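Local coordinates for HpcH/HpaI aldolase (Desulfitobacterium hafniense, PDB 3QZ6), which belongs to the HpcH/HpaI aldolase family and folds as a barrel of eight parallel strands ringed by helices, at residues Q75-I87 with E105-G119. Sequence-based numbering, arbitrary orientation.
Sequences QVDRAHVQRLLDI and ETVRLAKYPPLGERG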
loop_
_atom_site.group_PDB
_atom_site.type_symbol
_atom_site.label_atom_id
_atom_site.label_comp_id
_atom_site.label_asym_id
_atom_site.label_seq_id
_atom_site.Cartn_x
_atom_site.Cartn_y
_atom_site.Cartn_z
ATOM N N GLN A 75 7.974 18.802 14.650
ATOM C CA GLN A 75 8.585 19.951 15.309
ATOM C C GLN A 75 10.068 19.669 15.411
ATOM O O GLN A 75 10.492 18.515 15.358
ATOM C CB GLN A 75 7.994 20.185 16.710
ATOM C CG GLN A 75 8.407 19.133 17.737
ATOM C CD GLN A 75 7.497 19.088 18.950
ATOM O OE1 GLN A 75 6.379 19.588 18.914
ATOM N NE2 GLN A 75 7.969 18.464 20.030
ATOM N N VAL A 76 10.858 20.723 15.535
ATOM C CA VAL A 76 12.300 20.575 15.612
ATOM C C VAL A 76 12.742 20.503 17.067
ATOM O O VAL A 76 12.728 21.498 17.776
ATOM C CB VAL A 76 12.991 21.749 14.909
ATOM C CG1 VAL A 76 14.505 21.661 15.071
ATOM C CG2 VAL A 76 12.600 21.762 13.436
ATOM N N ASP A 77 13.084 19.309 17.531
ATOM C CA ASP A 77 13.705 19.175 18.846
ATOM C C ASP A 77 14.682 18.014 18.834
ATOM O O ASP A 77 14.776 17.284 17.849
ATOM C CB ASP A 77 12.675 19.066 19.994
ATOM C CG ASP A 77 11.803 17.819 19.901
ATOM O OD1 ASP A 77 12.153 16.905 19.109
ATOM O OD2 ASP A 77 10.769 17.757 20.633
ATOM N N ARG A 78 15.408 17.854 19.933
ATOM C CA ARG A 78 16.464 16.859 20.014
ATOM C C ARG A 78 15.889 15.457 19.922
ATOM O O ARG A 78 16.469 14.583 19.261
ATOM C CB ARG A 78 17.266 17.035 21.312
ATOM C CG ARG A 78 18.582 16.268 21.322
ATOM C CD ARG A 78 19.492 16.753 22.455
ATOM N NE ARG A 78 20.824 16.184 22.301
ATOM C CZ ARG A 78 21.172 14.980 22.735
ATOM N NH1 ARG A 78 20.291 14.215 23.375
ATOM N NH2 ARG A 78 22.410 14.547 22.544
ATOM N N ALA A 79 14.742 15.243 20.569
ATOM C CA ALA A 79 14.092 13.929 20.542
ATOM C C ALA A 79 13.879 13.451 19.103
ATOM O O ALA A 79 14.146 12.291 18.783
ATOM C CB ALA A 79 12.767 13.958 21.295
ATOM N N HIS A 80 13.408 14.335 18.225
ATOM C CA HIS A 80 13.198 13.919 16.833
ATOM C C HIS A 80 14.504 13.831 16.061
ATOM O O HIS A 80 14.798 12.818 15.430
ATOM C CB HIS A 80 12.228 14.854 16.113
ATOM C CG HIS A 80 10.815 14.701 16.582
ATOM N ND1 HIS A 80 10.330 15.339 17.705
ATOM C CD2 HIS A 80 9.799 13.935 16.114
ATOM C CE1 HIS A 80 9.064 15.004 17.886
ATOM N NE2 HIS A 80 8.718 14.150 16.939
ATOM N N VAL A 81 15.292 14.896 16.115
ATOM C CA VAL A 81 16.459 14.974 15.247
ATOM C C VAL A 81 17.555 13.983 15.627
ATOM O O VAL A 81 18.062 13.253 14.781
ATOM C CB VAL A 81 17.022 16.410 15.195
ATOM C CG1 VAL A 81 18.326 16.429 14.417
ATOM C CG2 VAL A 81 15.978 17.349 14.556
ATOM N N GLN A 82 17.922 13.956 16.902
ATOM C CA GLN A 82 18.990 13.069 17.345
ATOM C C GLN A 82 18.622 11.602 17.099
ATOM O O GLN A 82 19.399 10.850 16.515
ATOM C CB GLN A 82 19.296 13.290 18.832
ATOM C CG GLN A 82 20.355 12.348 19.390
ATOM C CD GLN A 82 21.763 12.823 19.071
ATOM O OE1 GLN A 82 22.065 14.010 19.184
ATOM N NE2 GLN A 82 22.622 11.905 18.649
ATOM N N ARG A 83 17.440 11.191 17.541
ATOM C CA ARG A 83 17.073 9.778 17.446
ATOM C C ARG A 83 16.947 9.316 16.001
ATOM O O ARG A 83 17.398 8.226 15.652
ATOM C CB ARG A 83 15.770 9.487 18.196
ATOM C CG ARG A 83 15.820 9.821 19.699
ATOM C CD ARG A 83 14.494 9.438 20.373
ATOM N NE ARG A 83 14.381 7.984 20.523
ATOM C CZ ARG A 83 13.362 7.365 21.109
ATOM N NH1 ARG A 83 12.328 8.071 21.575
ATOM N NH2 ARG A 83 13.371 6.036 21.216
ATOM N N LEU A 84 16.307 10.125 15.163
ATOM C CA LEU A 84 16.042 9.673 13.806
ATOM C C LEU A 84 17.326 9.569 12.995
ATOM O O LEU A 84 17.464 8.653 12.192
ATOM C CB LEU A 84 15.003 10.558 13.103
ATOM C CG LEU A 84 13.578 10.409 13.665
ATOM C CD1 LEU A 84 12.658 11.486 13.102
ATOM C CD2 LEU A 84 13.016 9.007 13.400
ATOM N N LEU A 85 18.260 10.501 13.190
ATOM C CA LEU A 85 19.553 10.399 12.503
ATOM C C LEU A 85 20.328 9.194 13.021
ATOM O O LEU A 85 20.994 8.491 12.252
ATOM C CB LEU A 85 20.394 11.665 12.688
ATOM C CG LEU A 85 19.895 12.923 11.974
ATOM C CD1 LEU A 85 20.808 14.096 12.286
ATOM C CD2 LEU A 85 19.820 12.716 10.462
ATOM N N ASP A 86 20.263 8.965 14.327
ATOM C CA ASP A 86 20.991 7.841 14.910
ATOM C C ASP A 86 20.429 6.531 14.364
ATOM O O ASP A 86 21.172 5.614 14.012
ATOM C CB ASP A 86 20.898 7.867 16.437
ATOM C CG ASP A 86 21.780 8.952 17.056
ATOM O OD1 ASP A 86 22.683 9.457 16.361
ATOM O OD2 ASP A 86 21.583 9.286 18.235
ATOM N N ILE A 87 19.107 6.456 14.291
ATOM C CA ILE A 87 18.440 5.259 13.763
ATOM C C ILE A 87 18.834 5.010 12.311
ATOM O O ILE A 87 18.970 3.863 11.888
ATOM C CB ILE A 87 16.907 5.371 13.916
ATOM C CG1 ILE A 87 16.513 5.222 15.394
ATOM C CG2 ILE A 87 16.193 4.320 13.084
ATOM C CD1 ILE A 87 15.093 5.803 15.705
ATOM N N GLU A 105 18.549 25.976 14.263
ATOM C CA GLU A 105 18.303 24.996 15.311
ATOM C C GLU A 105 18.293 23.571 14.748
ATOM O O GLU A 105 18.815 22.647 15.373
ATOM C CB GLU A 105 16.990 25.310 16.021
ATOM C CG GLU A 105 16.655 24.355 17.147
ATOM C CD GLU A 105 17.590 24.486 18.343
ATOM O OE1 GLU A 105 18.485 25.368 18.336
ATOM O OE2 GLU A 105 17.423 23.698 19.296
ATOM N N THR A 106 17.705 23.389 13.570
ATOM C CA THR A 106 17.751 22.087 12.909
ATOM C C THR A 106 19.195 21.648 12.657
ATOM O O THR A 106 19.589 20.526 12.980
ATOM C CB THR A 106 17.008 22.092 11.576
ATOM O OG1 THR A 106 15.644 22.477 11.789
ATOM C CG2 THR A 106 17.040 20.691 10.967
ATOM N N VAL A 107 19.988 22.544 12.094
ATOM C CA VAL A 107 21.385 22.236 11.819
ATOM C C VAL A 107 22.189 21.989 13.111
ATOM O O VAL A 107 23.010 21.073 13.171
ATOM C CB VAL A 107 22.039 23.339 10.964
ATOM C CG1 VAL A 107 23.553 23.104 10.844
ATOM C CG2 VAL A 107 21.379 23.379 9.585
ATOM N N ARG A 108 21.946 22.788 14.145
ATOM C CA ARG A 108 22.638 22.576 15.422
ATOM C C ARG A 108 22.397 21.162 15.969
ATOM O O ARG A 108 23.303 20.526 16.512
ATOM C CB ARG A 108 22.191 23.598 16.465
ATOM C CG ARG A 108 22.991 23.526 17.786
ATOM C CD ARG A 108 22.449 24.490 18.854
ATOM N NE ARG A 108 21.102 24.128 19.313
ATOM C CZ ARG A 108 20.834 23.203 20.235
ATOM N NH1 ARG A 108 21.815 22.521 20.815
ATOM N NH2 ARG A 108 19.580 22.955 20.583
ATOM N N LEU A 109 21.169 20.673 15.833
ATOM C CA LEU A 109 20.825 19.362 16.372
ATOM C C LEU A 109 21.314 18.226 15.490
ATOM O O LEU A 109 21.543 17.115 15.967
ATOM C CB LEU A 109 19.317 19.252 16.551
ATOM C CG LEU A 109 18.699 20.139 17.639
ATOM C CD1 LEU A 109 17.178 20.128 17.522
ATOM C CD2 LEU A 109 19.136 19.694 19.038
ATOM N N ALA A 110 21.493 18.519 14.207
ATOM C CA ALA A 110 21.722 17.483 13.198
ATOM C C ALA A 110 23.193 17.229 12.894
ATOM O O ALA A 110 23.539 16.181 12.347
ATOM C CB ALA A 110 20.993 17.845 11.914
ATOM N N LYS A 111 24.049 18.192 13.220
ATOM C CA LYS A 111 25.466 18.103 12.858
ATOM C C LYS A 111 26.342 17.858 14.078
ATOM O O LYS A 111 26.128 18.458 15.131
ATOM C CB LYS A 111 25.934 19.401 12.177
ATOM C CG LYS A 111 25.296 19.686 10.841
ATOM C CD LYS A 111 25.733 18.684 9.795
ATOM C CE LYS A 111 24.871 18.777 8.546
ATOM N NZ LYS A 111 25.380 19.762 7.576
ATOM N N TYR A 112 27.335 16.989 13.926
ATOM C CA TYR A 112 28.338 16.771 14.959
ATOM C C TYR A 112 29.229 18.000 15.089
ATOM O O TYR A 112 29.368 18.766 14.139
ATOM C CB TYR A 112 29.229 15.584 14.589
ATOM C CG TYR A 112 28.525 14.251 14.586
ATOM C CD1 TYR A 112 27.898 13.776 15.735
ATOM C CD2 TYR A 112 28.506 13.454 13.447
ATOM C CE1 TYR A 112 27.260 12.541 15.746
ATOM C CE2 TYR A 112 27.869 12.208 13.449
ATOM C CZ TYR A 112 27.249 11.766 14.599
ATOM O OH TYR A 112 26.622 10.534 14.614
ATOM N N PRO A 113 29.864 18.184 16.257
ATOM C CA PRO A 113 30.820 19.297 16.347
ATOM C C PRO A 113 31.869 19.203 15.231
ATOM O O PRO A 113 32.210 18.093 14.828
ATOM C CB PRO A 113 31.475 19.074 17.714
ATOM C CG PRO A 113 30.387 18.384 18.526
ATOM C CD PRO A 113 29.726 17.456 17.529
ATOM N N PRO A 114 32.387 20.346 14.747
ATOM C CA PRO A 114 32.098 21.711 15.203
ATOM C C PRO A 114 30.923 22.375 14.475
ATOM O O PRO A 114 30.621 23.536 14.743
ATOM C CB PRO A 114 33.395 22.457 14.868
ATOM C CG PRO A 114 33.869 21.792 13.628
ATOM C CD PRO A 114 33.466 20.328 13.743
ATOM N N LEU A 115 30.268 21.658 13.571
ATOM C CA LEU A 115 29.177 22.251 12.802
ATOM C C LEU A 115 27.858 22.287 13.577
ATOM O O LEU A 115 26.925 22.993 13.191
ATOM C CB LEU A 115 28.998 21.528 11.469
ATOM C CG LEU A 115 30.173 21.616 10.488
ATOM C CD1 LEU A 115 29.860 20.868 9.178
ATOM C CD2 LEU A 115 30.539 23.076 10.202
ATOM N N GLY A 116 27.791 21.533 14.672
ATOM C CA GLY A 116 26.575 21.440 15.469
ATOM C C GLY A 116 26.850 20.736 16.785
ATOM O O GLY A 116 28.008 20.531 17.154
ATOM N N GLU A 117 25.789 20.354 17.488
ATOM C CA GLU A 117 25.921 19.760 18.809
ATOM C C GLU A 117 25.287 18.367 18.889
ATOM O O GLU A 117 24.911 17.907 19.971
ATOM C CB GLU A 117 25.342 20.717 19.873
ATOM C CG GLU A 117 26.162 22.027 19.933
ATOM C CD GLU A 117 25.535 23.155 20.753
ATOM O OE1 GLU A 117 24.412 23.005 21.265
ATOM O OE2 GLU A 117 26.188 24.213 20.876
ATOM N N ARG A 118 25.181 17.690 17.748
ATOM C CA ARG A 118 24.672 16.316 17.734
ATOM C C ARG A 118 25.560 15.429 18.614
ATOM O O ARG A 118 26.787 15.471 18.504
ATOM C CB ARG A 118 24.657 15.760 16.299
ATOM C CG ARG A 118 24.045 14.358 16.194
ATOM C CD ARG A 118 24.145 13.770 14.780
ATOM N NE ARG A 118 23.760 12.354 14.775
ATOM C CZ ARG A 118 23.866 11.547 13.723
ATOM N NH1 ARG A 118 24.328 12.005 12.561
ATOM N NH2 ARG A 118 23.502 10.278 13.832
ATOM N N GLY A 119 24.945 14.621 19.472
ATOM C CA GLY A 119 25.686 13.700 20.318
ATOM C C GLY A 119 26.168 12.488 19.546
ATOM O O GLY A 119 25.495 12.025 18.632
HETATM O O HOH W 1 14.961 22.468 20.027
HETATM O O HOH W 2 22.160 17.848 20.487
HETATM O O HOH W 3 24.834 16.550 22.342
HETATM O O HOH W 4 20.984 16.488 18.563
HETATM O O HOH W 5 23.857 7.593 12.441
HETATM O O HOH W 6 25.345 9.905 16.880
#
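L109 presses its two methyls against the start of helix 78-87: CD1 lies 3.5 Å from D77 C, while CD2 rests on CB of R78. Its CG stands anti to the carbonyl carbon (chi1 -68°), which carries the branched end to this first turn, where V76 CG1 also meets CD1. One turn further, V81 CG1 packs 3.7 Å from L109 CB and beside the methyl of A110; a turn beyond that, L85 CD1 reaches the same methyl. Compact V81 and A110 meet through single methyls, whereas the longer L85 spans to the end of helix 100-110.

Polar bonds take over where the chain beyond that helix returns as R118 and G119. Q82 bends at chi2 and turns its amide onto the G119 backbone: OE1 accepts from G119 N at 3.0 Å, and NE2 donates to G119 O at 2.9 Å. Its other NE2 hydrogen goes to D86 OD2, fixing the amide's orientation. Water 4 joins Q82 OE1 to L109 O.

The R118 and D86 side chains run past each other in opposite directions, and NH2 of R118 donates to D86 OD1 at 2.8 Å in a nearly straight salt bridge (172°), meeting the anti side of the carboxylate. The guanidinium is sandwiched between L85 CB, 3.5 Å above one face, and Y112 OH over the other. Water 6 links D86 OD1, Y112 OH and G119 O.

The contact joins two neighbouring outer helices of a TIM barrel, the segments 78-87 and 105-110 crossing at -45°; V81 and L85 also touch F92 of strand 91-94. Its chemistry implies a division of labour: aliphatic packing holds the helices together, while the buried Q82 amide and an ion pair with a partly exposed, water-bound carboxylate fix the returning loop, D86 probably offsetting the charge of R118.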